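Chitinase (Chromobacterium violaceum, PDB 4TXG) probably hydrolyses the glycosidic bonds of chitin, as a bacterial chitinase of glycoside hydrolase family 18. Local coordinates at residues 323-326 / 327-330; 381-384 / 385-388; 332-335 / 336-340. All blocks are in the same frame, centred on the assembly; numbering follows the deposited sequence.

Contact 1 of 3, residues 323-326 / 327-330; sequences GNPL and DWTF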
loop_
_atom_site.group_PDB
_atom_site.type_symbol
_atom_site.label_atom_id
_atom_site.label_comp_id
_atom_site.label_asym_id
_atom_site.label_seq_id
_atom_site.Cartn_x
_atom_site.Cartn_y
_atom_site.Cartn_z
ATOM N N GLY A 323 13.285 4.996 -7.635
ATOM C CA GLY A 323 13.692 4.678 -6.282
ATOM C C GLY A 323 14.159 5.898 -5.502
ATOM O O GLY A 323 14.282 6.997 -6.059
ATOM N N ASN A 324 14.382 5.712 -4.202
ATOM C CA ASN A 324 15.107 6.686 -3.388
ATOM C C ASN A 324 16.394 7.008 -4.137
ATOM O O ASN A 324 17.093 6.086 -4.553
ATOM C CB ASN A 324 15.384 6.103 -1.993
ATOM C CG ASN A 324 15.981 7.110 -1.017
ATOM O OD1 ASN A 324 16.839 7.918 -1.372
ATOM N ND2 ASN A 324 15.551 7.034 0.242
ATOM N N PRO A 325 16.694 8.306 -4.358
ATOM C CA PRO A 325 17.910 8.652 -5.113
ATOM C C PRO A 325 19.172 7.971 -4.571
ATOM O O PRO A 325 20.098 7.692 -5.328
ATOM C CB PRO A 325 18.004 10.170 -4.947
ATOM C CG PRO A 325 16.596 10.608 -4.773
ATOM C CD PRO A 325 15.916 9.505 -3.989
ATOM N N LEU A 326 19.188 7.698 -3.272
ATOM C CA LEU A 326 20.309 7.004 -2.641
ATOM C C LEU A 326 20.471 5.558 -3.128
ATOM O O LEU A 326 21.513 4.938 -2.910
ATOM C CB LEU A 326 20.128 7.012 -1.119
ATOM C CG LEU A 326 20.185 8.396 -0.471
ATOM C CD1 LEU A 326 19.841 8.282 1.002
ATOM C CD2 LEU A 326 21.561 8.992 -0.661
ATOM N N ASP A 327 19.432 5.027 -3.771
ATOM C CA ASP A 327 19.410 3.644 -4.240
ATOM C C ASP A 327 19.619 3.482 -5.750
ATOM O O ASP A 327 19.643 2.361 -6.248
ATOM C CB ASP A 327 18.072 2.995 -3.878
ATOM C CG ASP A 327 17.836 2.940 -2.390
ATOM O OD1 ASP A 327 18.828 2.994 -1.633
ATOM O OD2 ASP A 327 16.660 2.828 -1.977
ATOM N N TRP A 328 19.758 4.583 -6.481
ATOM C CA TRP A 328 19.738 4.500 -7.948
ATOM C C TRP A 328 20.840 3.635 -8.553
ATOM O O TRP A 328 20.617 2.983 -9.575
ATOM C CB TRP A 328 19.801 5.900 -8.559
ATOM C CG TRP A 328 18.517 6.646 -8.424
ATOM C CD1 TRP A 328 17.338 6.167 -7.929
ATOM C CD2 TRP A 328 18.278 8.015 -8.779
ATOM N NE1 TRP A 328 16.377 7.152 -7.960
ATOM C CE2 TRP A 328 16.929 8.295 -8.475
ATOM C CE3 TRP A 328 19.074 9.029 -9.328
ATOM C CZ2 TRP A 328 16.358 9.547 -8.699
ATOM C CZ3 TRP A 328 18.504 10.275 -9.546
ATOM C CH2 TRP A 328 17.160 10.523 -9.231
ATOM N N THR A 329 22.016 3.605 -7.930
ATOM C CA THR A 329 23.092 2.763 -8.454
ATOM C C THR A 329 22.717 1.280 -8.391
ATOM O O THR A 329 23.250 0.468 -9.147
ATOM C CB THR A 329 24.417 2.985 -7.704
ATOM O OG1 THR A 329 24.300 2.515 -6.354
ATOM C CG2 THR A 329 24.781 4.467 -7.710
ATOM N N PHE A 330 21.791 0.934 -7.499
ATOM C CA PHE A 330 21.270 -0.429 -7.444
ATOM C C PHE A 330 20.032 -0.594 -8.310
ATOM O O PHE A 330 19.914 -1.552 -9.078
ATOM C CB PHE A 330 20.915 -0.832 -6.008
ATOM C CG PHE A 330 22.102 -0.943 -5.101
ATOM C CD1 PHE A 330 22.921 -2.062 -5.153
ATOM C CD2 PHE A 330 22.396 0.063 -4.192
ATOM C CE1 PHE A 330 24.021 -2.170 -4.324
ATOM C CE2 PHE A 330 23.498 -0.039 -3.354
ATOM C CZ PHE A 330 24.310 -1.158 -3.422
HETATM O O HOH W 1 14.493 3.029 -3.406
HETATM O O HOH W 2 22.440 6.241 -6.137
HETATM O O HOH W 3 23.018 4.466 -5.036
#
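With chi1 at -74° and chi2 near zero, the indole of W328 swings back over the chain that precedes it, its CG beside the backbone N, and comes to lie against P325 and G323. CA of P325 sits over one face of the five-membered ring, 3.5 Å from its centroid, a CH-pi contact; farther along, CG of the proline ring meets CZ2 at 4.1 Å. The indole N-H is used at the edge: NE1 donates to O of G323 at 2.8 Å, in a bent bond (143° at the hydrogen) that approaches the carbonyl from above its plane.

Beneath the ring the backbone turns into helix 328-331. The amide N of D327 donates to O of N324 (2.7 Å), and W328 N adds a weak bond to O of P325. N324 fixes the start of this turn: with its CG anti to the backbone N, OD1 accepts from L326 N, two residues on, at 3.0 Å, which is an Asx turn. A water links N of N324 to OD2 of D327, while OD1 of D327 forms a salt bridge with R268 and ND2 of N324 binds the carbonyl of W255. A second water bridges P325 O and T329 N.

The chemistry is thus divided between an indole laid on a proline and an Asx turn: one aromatic side chain spends its face on a proline and its N-H on a backbone carbonyl, while N324 and D327, both buried, have their polar ends satisfied by the turn, a water, R268 of strand 268-269 and W255 of helix 254-257.

Contact 2 of 3, residues 381-384 / 385-388; sequences ETFQ and GLKY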
loop_
_atom_site.group_PDB
_atom_site.type_symbol
_atom_site.label_atom_id
_atom_site.label_comp_id
_atom_site.label_asym_id
_atom_site.label_seq_id
_atom_site.Cartn_x
_atom_site.Cartn_y
_atom_site.Cartn_z
ATOM N N GLU A 381 4.231 -4.172 -14.293
ATOM C CA GLU A 381 3.537 -5.170 -15.109
ATOM C C GLU A 381 2.062 -5.258 -14.702
ATOM O O GLU A 381 1.360 -4.261 -14.811
ATOM C CB GLU A 381 4.273 -6.518 -15.019
ATOM C CG GLU A 381 5.722 -6.349 -15.557
ATOM C CD GLU A 381 6.489 -7.644 -15.763
ATOM O OE1 GLU A 381 5.904 -8.736 -15.578
ATOM O OE2 GLU A 381 7.692 -7.562 -16.130
ATOM N N THR A 382 1.601 -6.413 -14.227
ATOM C CA THR A 382 0.230 -6.529 -13.714
ATOM C C THR A 382 0.189 -6.866 -12.219
ATOM O O THR A 382 -0.817 -7.379 -11.718
ATOM C CB THR A 382 -0.572 -7.611 -14.478
ATOM O OG1 THR A 382 0.029 -8.901 -14.278
ATOM C CG2 THR A 382 -0.609 -7.304 -15.966
ATOM N N PHE A 383 1.269 -6.558 -11.510
ATOM C CA PHE A 383 1.391 -6.904 -10.090
ATOM C C PHE A 383 1.029 -8.373 -9.851
ATOM O O PHE A 383 0.185 -8.700 -9.009
ATOM C CB PHE A 383 0.522 -5.985 -9.219
ATOM C CG PHE A 383 1.158 -5.664 -7.891
ATOM C CD1 PHE A 383 1.666 -6.684 -7.096
ATOM C CD2 PHE A 383 1.296 -4.353 -7.465
ATOM C CE1 PHE A 383 2.266 -6.407 -5.883
ATOM C CE2 PHE A 383 1.905 -4.074 -6.249
ATOM C CZ PHE A 383 2.388 -5.098 -5.469
ATOM N N GLN A 384 1.677 -9.248 -10.611
ATOM C CA GLN A 384 1.444 -10.683 -10.520
ATOM C C GLN A 384 1.603 -11.215 -9.089
ATOM O O GLN A 384 0.968 -12.200 -8.714
ATOM C CB GLN A 384 2.402 -11.420 -11.463
ATOM C CG GLN A 384 2.152 -11.154 -12.958
ATOM C CD GLN A 384 2.999 -10.029 -13.513
ATOM O OE1 GLN A 384 3.070 -8.943 -12.929
ATOM N NE2 GLN A 384 3.654 -10.280 -14.655
ATOM N N GLY A 385 2.424 -10.537 -8.291
ATOM C CA GLY A 385 2.688 -10.951 -6.921
ATOM C C GLY A 385 1.518 -10.837 -5.947
ATOM O O GLY A 385 1.596 -11.360 -4.842
ATOM N N LEU A 386 0.438 -10.165 -6.348
ATOM C CA LEU A 386 -0.715 -9.997 -5.459
ATOM C C LEU A 386 -1.287 -11.321 -4.939
ATOM O O LEU A 386 -1.796 -11.381 -3.820
ATOM C CB LEU A 386 -1.828 -9.216 -6.165
ATOM C CG LEU A 386 -1.525 -7.736 -6.440
ATOM C CD1 LEU A 386 -2.679 -7.104 -7.205
ATOM C CD2 LEU A 386 -1.289 -6.986 -5.142
ATOM N N LYS A 387 -1.185 -12.384 -5.735
ATOM C CA LYS A 387 -1.777 -13.661 -5.356
ATOM C C LYS A 387 -1.131 -14.263 -4.101
ATOM O O LYS A 387 -1.714 -15.135 -3.470
ATOM C CB LYS A 387 -1.684 -14.665 -6.509
ATOM C CG LYS A 387 -0.257 -15.042 -6.870
ATOM C CD LYS A 387 -0.166 -15.871 -8.164
ATOM C CE LYS A 387 -0.789 -17.242 -8.011
ATOM N NZ LYS A 387 -0.444 -18.142 -9.156
ATOM N N TYR A 388 0.063 -13.799 -3.733
ATOM C CA TYR A 388 0.755 -14.352 -2.566
ATOM C C TYR A 388 0.431 -13.626 -1.262
ATOM O O TYR A 388 0.815 -14.081 -0.186
ATOM C CB TYR A 388 2.271 -14.334 -2.802
ATOM C CG TYR A 388 2.645 -15.101 -4.048
ATOM C CD1 TYR A 388 2.429 -16.474 -4.124
ATOM C CD2 TYR A 388 3.181 -14.455 -5.155
ATOM C CE1 TYR A 388 2.746 -17.190 -5.264
ATOM C CE2 TYR A 388 3.499 -15.171 -6.310
ATOM C CZ TYR A 388 3.279 -16.536 -6.349
ATOM O OH TYR A 388 3.591 -17.261 -7.485
#
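F383 and L386 pack together in this turn, and hydrogen bonds of the Q384 side chain precede them along the chain. E381 turns its carboxylate toward the side chain of Q384: NE2 donates to OE1 at 2.9 Å, meeting that oxygen nearly head-on. T382 follows, and its backbone N donates to the other end of the same amide, Q384 OE1, at 3.2 Å, from well above the carbonyl plane. The carboxamide is therefore gripped at both its oxygen and its nitrogen.

F383 comes next, with a left-handed backbone that turns the chain into the 3-10 segment. Its ring crosses the L386 side chain at about a right angle. CD2 of L386 stands over one face, displaced toward the rim and 3.8 Å from the ring centroid, a CH-pi contact, while CG of L386 is closer still to the ring margin, 3.4 Å from CD1. The carbonyl of F383 serves the same partner through the backbone, for its O accepts a nearly straight bond from L386 N (3.0 Å, 170°).

Q384 ends the segment. Its chain is bent at chi2 (94°), which folds the amide back toward E381 and T382, and its carbonyl O lies 3.6 Å from CG of K387.

Around the turn, Y447 and Y448 of helix 441-448 touch F383 and L386, respectively. F666 and S764, both within the Chitinase C range, reach E381 with T382 and L386. The two sides of the chain differ in chemistry: toward the interior a phenyl ring and a leucine share apolar packing reinforced by one backbone bond, whereas a neutral amide tied to a carboxylate and a main-chain N-H fastens the approach to the turn, in the loop that leads into strand 391-395 of the parallel barrel.

Contact 3 of 3, residues 332-335 / 336-340; sequences NARL and GSLNK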
loop_
_atom_site.group_PDB
_atom_site.type_symbol
_atom_site.label_atom_id
_atom_site.label_comp_id
_atom_site.label_asym_id
_atom_site.label_seq_id
_atom_site.Cartn_x
_atom_site.Cartn_y
_atom_site.Cartn_z
ATOM N N ASN A 332 18.499 1.342 -10.747
ATOM C CA ASN A 332 18.532 1.601 -12.181
ATOM C C ASN A 332 19.293 0.517 -12.959
ATOM O O ASN A 332 19.073 0.330 -14.155
ATOM C CB ASN A 332 19.121 2.991 -12.449
ATOM C CG ASN A 332 18.154 4.110 -12.086
ATOM O OD1 ASN A 332 16.945 3.886 -11.968
ATOM N ND2 ASN A 332 18.679 5.325 -11.913
ATOM N N ALA A 333 20.164 -0.219 -12.276
ATOM C CA ALA A 333 20.899 -1.301 -12.912
ATOM C C ALA A 333 20.061 -2.585 -13.008
ATOM O O ALA A 333 20.469 -3.556 -13.641
ATOM C CB ALA A 333 22.201 -1.571 -12.142
ATOM N N ARG A 334 18.886 -2.578 -12.394
ATOM C CA ARG A 334 18.080 -3.788 -12.271
ATOM C C ARG A 334 16.665 -3.638 -12.837
ATOM O O ARG A 334 15.834 -4.518 -12.635
ATOM C CB ARG A 334 17.975 -4.202 -10.794
ATOM C CG ARG A 334 19.255 -4.756 -10.187
ATOM C CD ARG A 334 19.159 -4.756 -8.652
ATOM N NE ARG A 334 20.246 -5.524 -8.047
ATOM C CZ ARG A 334 21.489 -5.072 -7.889
ATOM N NH1 ARG A 334 21.815 -3.845 -8.288
ATOM N NH2 ARG A 334 22.413 -5.852 -7.340
ATOM N N LEU A 335 16.388 -2.540 -13.534
ATOM C CA LEU A 335 15.005 -2.204 -13.890
ATOM C C LEU A 335 14.250 -3.355 -14.553
ATOM O O LEU A 335 13.102 -3.633 -14.197
ATOM C CB LEU A 335 14.964 -0.984 -14.807
ATOM C CG LEU A 335 15.545 0.310 -14.230
ATOM C CD1 LEU A 335 15.511 1.413 -15.286
ATOM C CD2 LEU A 335 14.812 0.736 -12.947
ATOM N N GLY A 336 14.898 -4.039 -15.489
ATOM C CA GLY A 336 14.233 -5.097 -16.234
ATOM C C GLY A 336 13.992 -6.380 -15.457
ATOM O O GLY A 336 13.264 -7.269 -15.915
ATOM N N SER A 337 14.609 -6.476 -14.282
ATOM C CA SER A 337 14.590 -7.694 -13.482
ATOM C C SER A 337 13.776 -7.578 -12.206
ATOM O O SER A 337 13.500 -8.586 -11.564
ATOM C CB SER A 337 16.013 -8.088 -13.093
ATOM O OG SER A 337 16.811 -8.267 -14.244
ATOM N N LEU A 338 13.449 -6.356 -11.802
ATOM C CA LEU A 338 12.830 -6.161 -10.490
ATOM C C LEU A 338 11.467 -6.831 -10.356
ATOM O O LEU A 338 11.099 -7.285 -9.266
ATOM C CB LEU A 338 12.699 -4.667 -10.175
ATOM C CG LEU A 338 14.038 -3.980 -9.891
ATOM C CD1 LEU A 338 13.857 -2.488 -9.672
ATOM C CD2 LEU A 338 14.720 -4.621 -8.693
ATOM N N ASN A 339 10.705 -6.898 -11.439
ATOM C CA ASN A 339 9.410 -7.566 -11.341
ATOM C C ASN A 339 9.563 -9.064 -11.057
ATOM O O ASN A 339 8.883 -9.596 -10.182
ATOM C CB ASN A 339 8.590 -7.362 -12.616
ATOM C CG ASN A 339 7.844 -6.048 -12.605
ATOM O OD1 ASN A 339 6.712 -5.970 -12.125
ATOM N ND2 ASN A 339 8.487 -5.001 -13.097
ATOM N N LYS A 340 10.437 -9.735 -11.803
ATOM C CA LYS A 340 10.708 -11.156 -11.548
ATOM C C LYS A 340 11.276 -11.380 -10.147
ATOM O O LYS A 340 10.951 -12.370 -9.478
ATOM C CB LYS A 340 11.683 -11.721 -12.582
ATOM C CG LYS A 340 11.155 -11.685 -13.993
ATOM C CD LYS A 340 9.984 -12.620 -14.147
ATOM C CE LYS A 340 10.437 -13.952 -14.714
ATOM N NZ LYS A 340 10.931 -13.901 -16.140
HETATM O O HOH W 4 11.137 -5.502 -14.169
#
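R334 and L338 lie four residues apart, and their side chains meet near their bases: CB of R334 is 3.9 Å from the CD2 branch of L338. Beyond that point they part. The arginine runs extended from CG to NE and carries its guanidinium away from the leucine, where NE binds the carbonyl of V279 and NH1 that of F330. L338 has its CG beside its backbone N (chi1 -71°), an orientation that lays CG, rather than the methyls, against O of R334 at 3.3 Å. Y275 of helix 273-278 touches both side chains.

That carbonyl is the hinge of the contact. O of R334 takes a good bond from S337 N at 2.8 Å, the donor standing above the carbonyl plane, and a weak, strongly bent one from L338 N at 3.1 Å (123° at the hydrogen). The S337 side chain comes alongside, its CB 3.6 Å from the same oxygen, but its hydroxyl turns to another partner, the carbonyl of G283.

L335 points away from the following segment, and its side chain touches N320. Its carbonyl is carried on by a water, which donates to L335 O at 2.7 Å and accepts from the water-facing N339 N at 3.1 Å and N339 ND2 at 2.9 Å. ND2 also bonds to the carbonyl of G379.

Here, then, the start of segment 336-340 is tied to 332-335 by one shared carbonyl, one water and a short apolar contact rather than by direct side-chain hydrogen bonds across the turn, and the buried R334 has its NE and NH1 satisfied by the main-chain carbonyls of V279 and F330.

Overall arrangement
All three contacts are tight local turns within the glycosyl hydrolase family 18 range, whose parallel strands form the barrel. Contacts 1 and 3 adjoin in sequence, their centres about 12 Å apart; contact 1 lies at the beginning of helix 328-331 and contact 3 runs into helix 338-360, and both reach Y275 of helix 273-278. Each is partly buried and makes use of bound water. Contact 2, nearer the centre of the chain and more buried, belongs to the loop before strand 391-395 and touches contact 3 through E381 and N339. An aromatic ring meets an aliphatic group in contacts 1 and 2, whereas contact 3 relies mainly on backbone bonds and a buried arginine whose guanidinium binds carbonyls of neighbouring segments.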